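Type III restriction-modification enzyme EcoP15I Res subunit (Escherichia coli, PDB 4ZCF) cleaves DNA as the ATP-dependent restriction subunit of a type III enzyme, acting with the Mod subunits on two inversely oriented 5'-CAGCAG-3' sites. Local coordinates at residues C[109-114]-C[168-173]; C[147-152]-C[182-187]; C[376-381]-C[555-560]. All coordinates share one frame; numbering follows the deposited sequence.

Contact 1: C[109-114]-C[168-173]; sequences KFIIIV and HDFVEA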
loop_
_atom_site.group_PDB
_atom_site.type_symbol
_atom_site.label_atom_id
_atom_site.label_comp_id
_atom_site.label_asym_id
_atom_site.label_seq_id
_atom_site.Cartn_x
_atom_site.Cartn_y
_atom_site.Cartn_z
ATOM N N LYS C 109 1.364 17.865 17.331
ATOM C CA LYS C 109 0.573 16.645 17.249
ATOM C C LYS C 109 -0.756 16.794 17.975
ATOM O O LYS C 109 -0.795 17.070 19.176
ATOM C CB LYS C 109 1.392 15.421 17.695
ATOM C CG LYS C 109 2.335 14.955 16.589
ATOM C CD LYS C 109 2.996 13.643 16.855
ATOM C CE LYS C 109 4.115 13.468 15.861
ATOM N NZ LYS C 109 4.844 12.178 16.074
ATOM N N PHE C 110 -1.851 16.691 17.203
ATOM C CA PHE C 110 -3.225 16.890 17.669
ATOM C C PHE C 110 -4.136 15.760 17.185
ATOM O O PHE C 110 -3.987 15.284 16.060
ATOM C CB PHE C 110 -3.778 18.238 17.134
ATOM C CG PHE C 110 -2.916 19.462 17.363
ATOM C CD1 PHE C 110 -1.884 19.782 16.485
ATOM C CD2 PHE C 110 -3.175 20.327 18.413
ATOM C CE1 PHE C 110 -1.071 20.904 16.710
ATOM C CE2 PHE C 110 -2.376 21.460 18.627
ATOM C CZ PHE C 110 -1.332 21.741 17.773
ATOM N N ILE C 111 -5.101 15.366 18.026
ATOM C CA ILE C 111 -6.112 14.365 17.683
ATOM C C ILE C 111 -7.470 15.101 17.546
ATOM O O ILE C 111 -7.902 15.753 18.504
ATOM C CB ILE C 111 -6.165 13.133 18.654
ATOM C CG1 ILE C 111 -4.756 12.507 18.849
ATOM C CG2 ILE C 111 -7.163 12.084 18.129
ATOM C CD1 ILE C 111 -4.630 11.320 19.926
ATOM N N ILE C 112 -8.095 15.045 16.343
ATOM C CA ILE C 112 -9.415 15.630 16.088
ATOM C C ILE C 112 -10.401 14.485 16.241
ATOM O O ILE C 112 -10.412 13.576 15.393
ATOM C CB ILE C 112 -9.587 16.298 14.684
ATOM C CG1 ILE C 112 -8.655 17.498 14.496
ATOM C CG2 ILE C 112 -11.058 16.706 14.444
ATOM C CD1 ILE C 112 -8.549 17.945 13.041
ATOM N N ILE C 113 -11.224 14.521 17.309
ATOM C CA ILE C 113 -12.205 13.473 17.534
ATOM C C ILE C 113 -13.604 13.893 17.038
ATOM O O ILE C 113 -14.134 14.937 17.436
ATOM C CB ILE C 113 -12.115 12.827 18.937
ATOM C CG1 ILE C 113 -10.643 12.452 19.241
ATOM C CG2 ILE C 113 -13.046 11.586 19.030
ATOM C CD1 ILE C 113 -10.313 11.828 20.575
ATOM N N VAL C 114 -14.140 13.114 16.078
ATOM C CA VAL C 114 -15.419 13.393 15.423
ATOM C C VAL C 114 -16.438 12.291 15.750
ATOM O O VAL C 114 -16.016 11.189 16.072
ATOM C CB VAL C 114 -15.295 13.741 13.895
ATOM C CG1 VAL C 114 -14.475 15.015 13.675
ATOM C CG2 VAL C 114 -14.744 12.575 13.073
ATOM N N HIS C 168 0.153 4.388 13.257
ATOM C CA HIS C 168 1.585 4.136 13.053
ATOM C C HIS C 168 2.261 5.422 12.535
ATOM O O HIS C 168 3.131 5.949 13.212
ATOM C CB HIS C 168 1.821 2.960 12.074
ATOM C CG HIS C 168 3.234 2.895 11.567
ATOM N ND1 HIS C 168 3.569 3.355 10.303
ATOM C CD2 HIS C 168 4.369 2.532 12.208
ATOM C CE1 HIS C 168 4.883 3.224 10.208
ATOM N NE2 HIS C 168 5.407 2.732 11.331
ATOM N N ASP C 169 1.794 5.956 11.386
ATOM C CA ASP C 169 2.302 7.174 10.738
ATOM C C ASP C 169 2.239 8.438 11.588
ATOM O O ASP C 169 3.145 9.256 11.495
ATOM C CB ASP C 169 1.551 7.434 9.426
ATOM C CG ASP C 169 1.646 6.345 8.369
ATOM O OD1 ASP C 169 2.508 5.442 8.512
ATOM O OD2 ASP C 169 0.876 6.408 7.391
ATOM N N PHE C 170 1.154 8.632 12.364
ATOM C CA PHE C 170 0.984 9.815 13.198
ATOM C C PHE C 170 1.978 9.765 14.359
ATOM O O PHE C 170 2.674 10.743 14.603
ATOM C CB PHE C 170 -0.488 9.955 13.687
ATOM C CG PHE C 170 -0.758 11.054 14.706
ATOM C CD1 PHE C 170 -0.943 12.370 14.303
ATOM C CD2 PHE C 170 -0.862 10.757 16.064
ATOM C CE1 PHE C 170 -1.218 13.373 15.239
ATOM C CE2 PHE C 170 -1.152 11.757 17.000
ATOM C CZ PHE C 170 -1.308 13.062 16.583
ATOM N N VAL C 171 2.035 8.624 15.060
ATOM C CA VAL C 171 2.937 8.388 16.185
ATOM C C VAL C 171 4.420 8.504 15.713
ATOM O O VAL C 171 5.191 9.264 16.304
ATOM C CB VAL C 171 2.595 7.026 16.869
ATOM C CG1 VAL C 171 3.734 6.530 17.755
ATOM C CG2 VAL C 171 1.300 7.124 17.668
ATOM N N GLU C 172 4.768 7.806 14.607
ATOM C CA GLU C 172 6.099 7.754 14.000
ATOM C C GLU C 172 6.639 9.020 13.291
ATOM O O GLU C 172 7.854 9.107 13.066
ATOM C CB GLU C 172 6.235 6.512 13.098
ATOM C CG GLU C 172 6.295 5.189 13.850
ATOM C CD GLU C 172 7.349 5.043 14.935
ATOM O OE1 GLU C 172 8.453 5.620 14.798
ATOM O OE2 GLU C 172 7.068 4.332 15.924
ATOM N N ALA C 173 5.748 9.970 12.923
ATOM C CA ALA C 173 6.063 11.233 12.236
ATOM C C ALA C 173 6.999 12.134 13.042
ATOM O O ALA C 173 6.779 12.364 14.228
ATOM C CB ALA C 173 4.783 11.976 11.898
#

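Contact 2: C[147-152]-C[182-187]; sequences YVVESQ and HVLVIN. With nucleotides of chain E.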
loop_
_atom_site.group_PDB
_atom_site.type_symbol
_atom_site.label_atom_id
_atom_site.label_comp_id
_atom_site.label_asym_id
_atom_site.label_seq_id
_atom_site.Cartn_x
_atom_site.Cartn_y
_atom_site.Cartn_z
ATOM N N TYR C 147 -3.739 12.486 9.022
ATOM C CA TYR C 147 -3.750 11.033 9.166
ATOM C C TYR C 147 -5.173 10.670 9.531
ATOM O O TYR C 147 -5.659 11.027 10.603
ATOM C CB TYR C 147 -2.753 10.581 10.265
ATOM C CG TYR C 147 -1.376 11.186 10.106
ATOM C CD1 TYR C 147 -1.054 12.398 10.704
ATOM C CD2 TYR C 147 -0.405 10.566 9.322
ATOM C CE1 TYR C 147 0.197 12.984 10.522
ATOM C CE2 TYR C 147 0.858 11.134 9.150
ATOM C CZ TYR C 147 1.143 12.360 9.728
ATOM O OH TYR C 147 2.368 12.948 9.550
ATOM N N VAL C 148 -5.862 10.002 8.621
ATOM C CA VAL C 148 -7.257 9.656 8.818
ATOM C C VAL C 148 -7.366 8.210 9.215
ATOM O O VAL C 148 -6.924 7.356 8.460
ATOM C CB VAL C 148 -8.105 10.004 7.560
ATOM C CG1 VAL C 148 -9.599 9.853 7.843
ATOM C CG2 VAL C 148 -7.792 11.415 7.072
ATOM N N VAL C 149 -7.942 7.935 10.414
ATOM C CA VAL C 149 -8.181 6.578 10.937
ATOM C C VAL C 149 -9.423 6.016 10.234
ATOM O O VAL C 149 -10.528 6.551 10.389
ATOM C CB VAL C 149 -8.304 6.515 12.479
ATOM C CG1 VAL C 149 -8.632 5.097 12.946
ATOM C CG2 VAL C 149 -7.032 7.021 13.154
ATOM N N GLU C 150 -9.218 4.955 9.429
ATOM C CA GLU C 150 -10.267 4.312 8.638
ATOM C C GLU C 150 -10.368 2.826 8.936
ATOM O O GLU C 150 -9.357 2.137 9.022
ATOM C CB GLU C 150 -9.996 4.504 7.138
ATOM C CG GLU C 150 -9.961 5.953 6.676
ATOM C CD GLU C 150 -9.100 6.175 5.451
ATOM O OE1 GLU C 150 -9.668 6.456 4.371
ATOM O OE2 GLU C 150 -7.856 6.073 5.571
ATOM N N SER C 151 -11.603 2.334 9.071
ATOM C CA SER C 151 -11.911 0.923 9.280
ATOM C C SER C 151 -11.493 0.176 7.998
ATOM O O SER C 151 -11.786 0.646 6.896
ATOM C CB SER C 151 -13.405 0.765 9.528
ATOM O OG SER C 151 -13.816 -0.588 9.561
ATOM N N GLN C 152 -10.738 -0.930 8.149
ATOM C CA GLN C 152 -10.255 -1.746 7.016
ATOM C C GLN C 152 -11.279 -2.861 6.684
ATOM O O GLN C 152 -11.313 -3.895 7.353
ATOM C CB GLN C 152 -8.862 -2.326 7.320
ATOM N N HIS C 182 1.089 17.809 12.633
ATOM C CA HIS C 182 0.553 16.470 12.380
ATOM C C HIS C 182 -0.824 16.304 13.028
ATOM O O HIS C 182 -0.963 16.496 14.235
ATOM C CB HIS C 182 1.549 15.385 12.848
ATOM C CG HIS C 182 2.930 15.551 12.281
ATOM N ND1 HIS C 182 3.226 15.190 10.978
ATOM C CD2 HIS C 182 4.052 16.042 12.863
ATOM C CE1 HIS C 182 4.504 15.488 10.803
ATOM N NE2 HIS C 182 5.048 15.992 11.913
ATOM N N VAL C 183 -1.840 15.953 12.237
ATOM C CA VAL C 183 -3.194 15.812 12.774
ATOM C C VAL C 183 -3.931 14.472 12.503
ATOM O O VAL C 183 -4.094 14.060 11.354
ATOM C CB VAL C 183 -4.059 17.091 12.553
ATOM C CG1 VAL C 183 -4.356 17.339 11.081
ATOM C CG2 VAL C 183 -5.339 17.037 13.362
ATOM N N LEU C 184 -4.363 13.811 13.582
ATOM C CA LEU C 184 -5.114 12.563 13.540
ATOM C C LEU C 184 -6.620 12.794 13.578
ATOM O O LEU C 184 -7.159 13.200 14.606
ATOM C CB LEU C 184 -4.693 11.599 14.659
ATOM C CG LEU C 184 -5.218 10.164 14.510
ATOM C CD1 LEU C 184 -4.408 9.382 13.503
ATOM C CD2 LEU C 184 -5.202 9.438 15.830
ATOM N N VAL C 185 -7.298 12.512 12.471
ATOM C CA VAL C 185 -8.757 12.604 12.404
ATOM C C VAL C 185 -9.321 11.174 12.625
ATOM O O VAL C 185 -8.955 10.242 11.901
ATOM C CB VAL C 185 -9.264 13.261 11.096
ATOM C CG1 VAL C 185 -10.751 13.598 11.190
ATOM C CG2 VAL C 185 -8.445 14.506 10.756
ATOM N N ILE C 186 -10.165 11.013 13.665
ATOM C CA ILE C 186 -10.780 9.741 14.101
ATOM C C ILE C 186 -12.244 9.955 14.539
ATOM O O ILE C 186 -12.559 10.961 15.177
ATOM C CB ILE C 186 -9.918 9.075 15.236
ATOM C CG1 ILE C 186 -10.387 7.636 15.550
ATOM C CG2 ILE C 186 -9.858 9.957 16.507
ATOM C CD1 ILE C 186 -9.363 6.757 16.273
ATOM N N ASN C 187 -13.121 9.007 14.185
ATOM C CA ASN C 187 -14.540 9.019 14.548
ATOM C C ASN C 187 -14.778 8.165 15.803
ATOM O O ASN C 187 -13.832 7.564 16.299
ATOM C CB ASN C 187 -15.440 8.615 13.370
ATOM C CG ASN C 187 -15.215 7.219 12.854
ATOM O OD1 ASN C 187 -14.098 6.844 12.464
ATOM N ND2 ASN C 187 -16.280 6.425 12.833
ATOM P P DT E 6 -16.610 2.839 11.203
ATOM O OP1 DT E 6 -15.500 3.763 11.514
ATOM O OP2 DT E 6 -16.818 2.441 9.800
ATOM O "O5'" DT E 6 -16.404 1.490 12.001
ATOM C "C5'" DT E 6 -16.398 1.316 13.402
ATOM C "C4'" DT E 6 -16.220 -0.161 13.747
ATOM O "O4'" DT E 6 -17.477 -0.873 13.686
ATOM C "C3'" DT E 6 -15.260 -0.916 12.839
ATOM O "O3'" DT E 6 -14.281 -1.522 13.643
ATOM C "C2'" DT E 6 -16.127 -1.887 12.035
ATOM C "C1'" DT E 6 -17.334 -2.068 12.947
ATOM N N1 DT E 6 -18.645 -2.386 12.287
ATOM C C2 DT E 6 -19.429 -3.370 12.844
ATOM O O2 DT E 6 -19.076 -4.030 13.802
ATOM N N3 DT E 6 -20.642 -3.563 12.224
ATOM C C4 DT E 6 -21.149 -2.897 11.108
ATOM O O4 DT E 6 -22.257 -3.194 10.636
ATOM C C5 DT E 6 -20.304 -1.852 10.596
ATOM C C7 DT E 6 -20.768 -1.045 9.413
ATOM C C6 DT E 6 -19.114 -1.648 11.206
ATOM P P DA E 7 -12.996 -2.254 13.029
ATOM O OP1 DA E 7 -11.861 -2.125 13.958
ATOM O OP2 DA E 7 -12.783 -1.850 11.616
ATOM O "O5'" DA E 7 -13.554 -3.753 13.087
ATOM C "C5'" DA E 7 -13.978 -4.317 14.335
ATOM C "C4'" DA E 7 -14.331 -5.783 14.176
ATOM O "O4'" DA E 7 -15.647 -5.934 13.586
ATOM C "C3'" DA E 7 -13.358 -6.630 13.352
ATOM O "O3'" DA E 7 -13.000 -7.794 14.119
ATOM C "C2'" DA E 7 -14.101 -6.906 12.044
ATOM C "C1'" DA E 7 -15.565 -6.736 12.427
ATOM N N9 DA E 7 -16.448 -6.138 11.437
ATOM C C8 DA E 7 -16.229 -5.085 10.586
ATOM N N7 DA E 7 -17.276 -4.756 9.853
ATOM C C5 DA E 7 -18.249 -5.647 10.263
ATOM C C6 DA E 7 -19.581 -5.867 9.860
ATOM N N6 DA E 7 -20.219 -5.149 8.920
ATOM N N1 DA E 7 -20.265 -6.851 10.504
ATOM C C2 DA E 7 -19.654 -7.611 11.427
ATOM N N3 DA E 7 -18.415 -7.477 11.894
ATOM C C4 DA E 7 -17.763 -6.480 11.262
#

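Contact 3: C[376-381]-C[555-560]; sequences RKAVKE and KYYVDF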
loop_
_atom_site.group_PDB
_atom_site.type_symbol
_atom_site.label_atom_id
_atom_site.label_comp_id
_atom_site.label_asym_id
_atom_site.label_seq_id
_atom_site.Cartn_x
_atom_site.Cartn_y
_atom_site.Cartn_z
ATOM N N ARG C 376 -43.760 21.760 -6.973
ATOM C CA ARG C 376 -44.208 22.798 -7.911
ATOM C C ARG C 376 -43.990 24.198 -7.316
ATOM O O ARG C 376 -43.459 25.073 -8.001
ATOM C CB ARG C 376 -45.692 22.587 -8.250
ATOM C CG ARG C 376 -46.196 23.368 -9.464
ATOM C CD ARG C 376 -47.577 22.909 -9.907
ATOM N NE ARG C 376 -48.605 23.137 -8.885
ATOM C CZ ARG C 376 -49.213 22.174 -8.196
ATOM N NH1 ARG C 376 -48.907 20.898 -8.409
ATOM N NH2 ARG C 376 -50.134 22.478 -7.290
ATOM N N LYS C 377 -44.384 24.389 -6.036
ATOM C CA LYS C 377 -44.258 25.631 -5.270
ATOM C C LYS C 377 -42.779 26.088 -5.112
ATOM O O LYS C 377 -42.498 27.275 -5.289
ATOM C CB LYS C 377 -44.958 25.466 -3.907
ATOM C CG LYS C 377 -45.227 26.765 -3.150
ATOM C CD LYS C 377 -46.195 26.551 -1.978
ATOM C CE LYS C 377 -45.537 26.096 -0.692
ATOM N NZ LYS C 377 -46.526 25.949 0.408
ATOM N N ALA C 378 -41.847 25.147 -4.808
ATOM C CA ALA C 378 -40.405 25.425 -4.650
ATOM C C ALA C 378 -39.748 25.807 -5.971
ATOM O O ALA C 378 -38.838 26.635 -5.974
ATOM C CB ALA C 378 -39.689 24.226 -4.040
ATOM N N VAL C 379 -40.204 25.204 -7.091
ATOM C CA VAL C 379 -39.697 25.508 -8.431
ATOM C C VAL C 379 -40.037 26.970 -8.774
ATOM O O VAL C 379 -39.131 27.750 -9.074
ATOM C CB VAL C 379 -40.197 24.490 -9.498
ATOM C CG1 VAL C 379 -39.999 25.012 -10.920
ATOM C CG2 VAL C 379 -39.521 23.132 -9.326
ATOM N N LYS C 380 -41.332 27.351 -8.645
ATOM C CA LYS C 380 -41.844 28.709 -8.912
ATOM C C LYS C 380 -41.118 29.776 -8.080
ATOM O O LYS C 380 -40.825 30.863 -8.591
ATOM C CB LYS C 380 -43.351 28.770 -8.657
ATOM N N GLU C 381 -40.806 29.439 -6.810
ATOM C CA GLU C 381 -40.105 30.323 -5.881
ATOM C C GLU C 381 -38.613 30.435 -6.191
ATOM O O GLU C 381 -38.030 31.500 -5.955
ATOM C CB GLU C 381 -40.362 29.926 -4.415
ATOM C CG GLU C 381 -41.812 30.065 -3.951
ATOM C CD GLU C 381 -42.532 31.355 -4.298
ATOM O OE1 GLU C 381 -42.028 32.442 -3.933
ATOM O OE2 GLU C 381 -43.600 31.276 -4.948
ATOM N N LYS C 555 -35.284 29.625 2.233
ATOM C CA LYS C 555 -36.684 29.225 2.196
ATOM C C LYS C 555 -36.741 27.745 2.574
ATOM O O LYS C 555 -35.978 26.940 2.041
ATOM C CB LYS C 555 -37.312 29.495 0.816
ATOM C CG LYS C 555 -37.316 30.961 0.391
ATOM C CD LYS C 555 -38.023 31.123 -0.947
ATOM C CE LYS C 555 -37.885 32.502 -1.548
ATOM N NZ LYS C 555 -38.479 32.560 -2.914
ATOM N N TYR C 556 -37.591 27.406 3.545
ATOM C CA TYR C 556 -37.728 26.048 4.060
ATOM C C TYR C 556 -39.148 25.540 3.856
ATOM O O TYR C 556 -40.098 26.205 4.254
ATOM C CB TYR C 556 -37.316 25.999 5.546
ATOM C CG TYR C 556 -36.835 24.635 5.987
ATOM C CD1 TYR C 556 -37.730 23.675 6.448
ATOM C CD2 TYR C 556 -35.487 24.294 5.924
ATOM C CE1 TYR C 556 -37.296 22.413 6.848
ATOM C CE2 TYR C 556 -35.040 23.038 6.329
ATOM C CZ TYR C 556 -35.950 22.100 6.792
ATOM O OH TYR C 556 -35.533 20.847 7.174
ATOM N N TYR C 557 -39.289 24.365 3.227
ATOM C CA TYR C 557 -40.579 23.750 2.900
ATOM C C TYR C 557 -40.888 22.556 3.784
ATOM O O TYR C 557 -40.140 21.574 3.783
ATOM C CB TYR C 557 -40.649 23.374 1.408
ATOM C CG TYR C 557 -40.540 24.576 0.498
ATOM C CD1 TYR C 557 -39.301 25.152 0.211
ATOM C CD2 TYR C 557 -41.672 25.150 -0.071
ATOM C CE1 TYR C 557 -39.196 26.274 -0.604
ATOM C CE2 TYR C 557 -41.578 26.273 -0.892
ATOM C CZ TYR C 557 -40.337 26.828 -1.157
ATOM O OH TYR C 557 -40.240 27.940 -1.951
ATOM N N VAL C 558 -42.001 22.656 4.542
ATOM C CA VAL C 558 -42.485 21.612 5.454
ATOM C C VAL C 558 -43.898 21.085 5.135
ATOM O O VAL C 558 -44.626 21.660 4.320
ATOM C CB VAL C 558 -42.279 21.916 6.968
ATOM C CG1 VAL C 558 -40.810 21.832 7.359
ATOM C CG2 VAL C 558 -42.871 23.259 7.362
ATOM N N ASP C 559 -44.249 19.966 5.784
ATOM C CA ASP C 559 -45.508 19.236 5.685
ATOM C C ASP C 559 -46.660 19.965 6.392
ATOM O O ASP C 559 -46.439 20.915 7.154
ATOM C CB ASP C 559 -45.320 17.854 6.351
ATOM C CG ASP C 559 -45.591 16.652 5.467
ATOM O OD1 ASP C 559 -45.641 16.821 4.226
ATOM O OD2 ASP C 559 -45.705 15.534 6.011
ATOM N N PHE C 560 -47.890 19.461 6.171
ATOM C CA PHE C 560 -49.109 19.910 6.834
ATOM C C PHE C 560 -48.952 19.549 8.321
ATOM O O PHE C 560 -49.454 20.268 9.183
ATOM C CB PHE C 560 -50.349 19.205 6.220
ATOM C CG PHE C 560 -50.347 17.687 6.267
ATOM C CD1 PHE C 560 -49.762 16.941 5.249
ATOM C CD2 PHE C 560 -50.927 17.006 7.332
ATOM C CE1 PHE C 560 -49.726 15.545 5.312
ATOM C CE2 PHE C 560 -50.893 15.608 7.393
ATOM C CZ PHE C 560 -50.292 14.888 6.383
#

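Contact 1: C[109-114]-C[168-173]
In the helicase-like region, on the parallel sheet of an alpha/beta domain of the P-loop NTPase class, Lys109 at the start of strand 109-113 reaches the carboxyl end of helix 165-172, and Phe170 of that helix comes down on the strand. The short strand and helix axes run at 149°, closer to antiparallel than to perpendicular, and approach to 10.1 Å. Lys109 and Phe170 carry the contact. The lysine CG stands anti to the carbonyl carbon (chi1 -79°) and the chain is extended from there on, which carries NZ to backbone oxygens of the last helical turn and of Ala173 just after it. NZ donates to Phe170 O at 3.0 Å and to Ala173 O at 2.7 Å, both in the plane of the carbonyl, the latter on a lone pair. Val171 O also lies close, and Leu41 O, outside the two segments, takes a further hydrogen bond from NZ. The ammonium group is thus gripped by carbonyls at a helix end, where the helix dipole would probably favour a positive charge. Lys109 CD lies over one face of the Phe170 ring, the two side chains sliding past each other in opposite directions, and CB is 3.8 Å from Phe170 CZ. The same ring packs CE2 against Ile111 CG1 at 4.1 Å, with the two side chains nearly perpendicular, while CE1 approaches Phe110 O at 3.5 Å. Helix 165-172 is the connection of a beta-alpha-beta crossover between strands 143-148 and 180-186, here lying over neighbouring strand 109-113, as in RecA-like cores.

Contact 2: C[147-152]-C[182-187]
Backbone hydrogen bonds between Tyr147, Val149 and strand 180-186 define a parallel pairing. Tyr147 N donates to Val183 O (2.8 Å, 168° at the hydrogen), and Val185 N returns a bond to Tyr147 O. Val149 N then meets Val185 O nearly head-on, with a C=O...N angle of 174°.

The polar side-chain contact is Tyr147 OH with His182 ND1, 2.8 Å apart, either being a possible donor. Tyr147 CG, anti to the carbonyl carbon (chi1 -50°), lays the ring alongside the neighbouring strand, with Val183 O at its edge. His182 NE2 is held by Ser174 O, so both ring nitrogens have partners.

Apolar contacts centre on Val149: CG2 lies 3.5 Å from Leu184 CD1, and CG1 3.8 Å from Ile186 CD1.

Past the paired residues, both segments touch the DNA backbone. Ser151 OG donates to OP2 of DA7 of chain E at 2.6 Å, and Asn187 ND2 to OP1 of DT6 of chain E at 3.1 Å. Lys120 NZ hydrogen-bonds both Asn187 OD1 and Val149 O, bridging the segments.

Strands 143-148, outermost in this chain's sheet, and 180-186 form a beta-alpha-beta unit through helix 165-172, which packs against Val149 and Leu184; helix 117-128 lies against Val148 and Val185.

Contact 3: C[376-381]-C[555-560]
Tyr557 of strand 553-558 lays its ring against helix 368-389, the short axes running at 169°, almost antiparallel. With CG anti to the carbonyl carbon (chi1 -62°), the ring extends toward the helix and presents one face to Ala378. Ala378 CB sits over that face, offset toward the rim, 4.1 Å from the ring centroid and 16° off the normal, a CH-pi contact. Lys377 meets the edge of the ring instead: its chain bends at chi3, which brings CE to 4.0 Å from Tyr557 CE2. Glu381 CB also lies near the ring plane, beside the hydroxyl.

Lys555, two residues earlier, is extended beyond CG and reaches the helix with NZ. There it gives a weak hydrogen bond to Glu381 O at 3.3 Å and a long salt bridge to Glu381 OE1 at 3.7 Å, the glutamate being bent at chi2. Tyr284 of strand 280-285 stacks on Tyr557.

A serine in place of Tyr557 would probably leave Ala378 CB without the aromatic face it rests on and open a gap between helix and strand.

Helix 368-389 thus packs on the second parallel sheet, whose strand order matches the first, as in paired RecA-like helicase domains; the ring packing appears more definite than the weakly bonded Lys555-Glu381 pair.

How the contacts relate
Contacts 1 and 2 belong to one parallel sheet and touch, their centres 7 Å apart: strands 109-113 and 180-186 are neighbours, and Ile112 N lies 2.7 Å from Leu184 O, a probable hydrogen bond. Contact 3 stands apart, about 45 Å from contact 1 and 40 Å from contact 2 between centres, on the other seven-stranded parallel sheet. Contacts 1 and 3 are both helix-on-strand packings, whereas contact 2 is strand pairing within a layer. Burial follows place: contacts 1 and 2 are buried, the lysine of the first multiply bonded to carbonyls, while contact 3 is only partly buried and its lysine is loosely paired. Contact 2 alone of the three includes direct bonds to DNA.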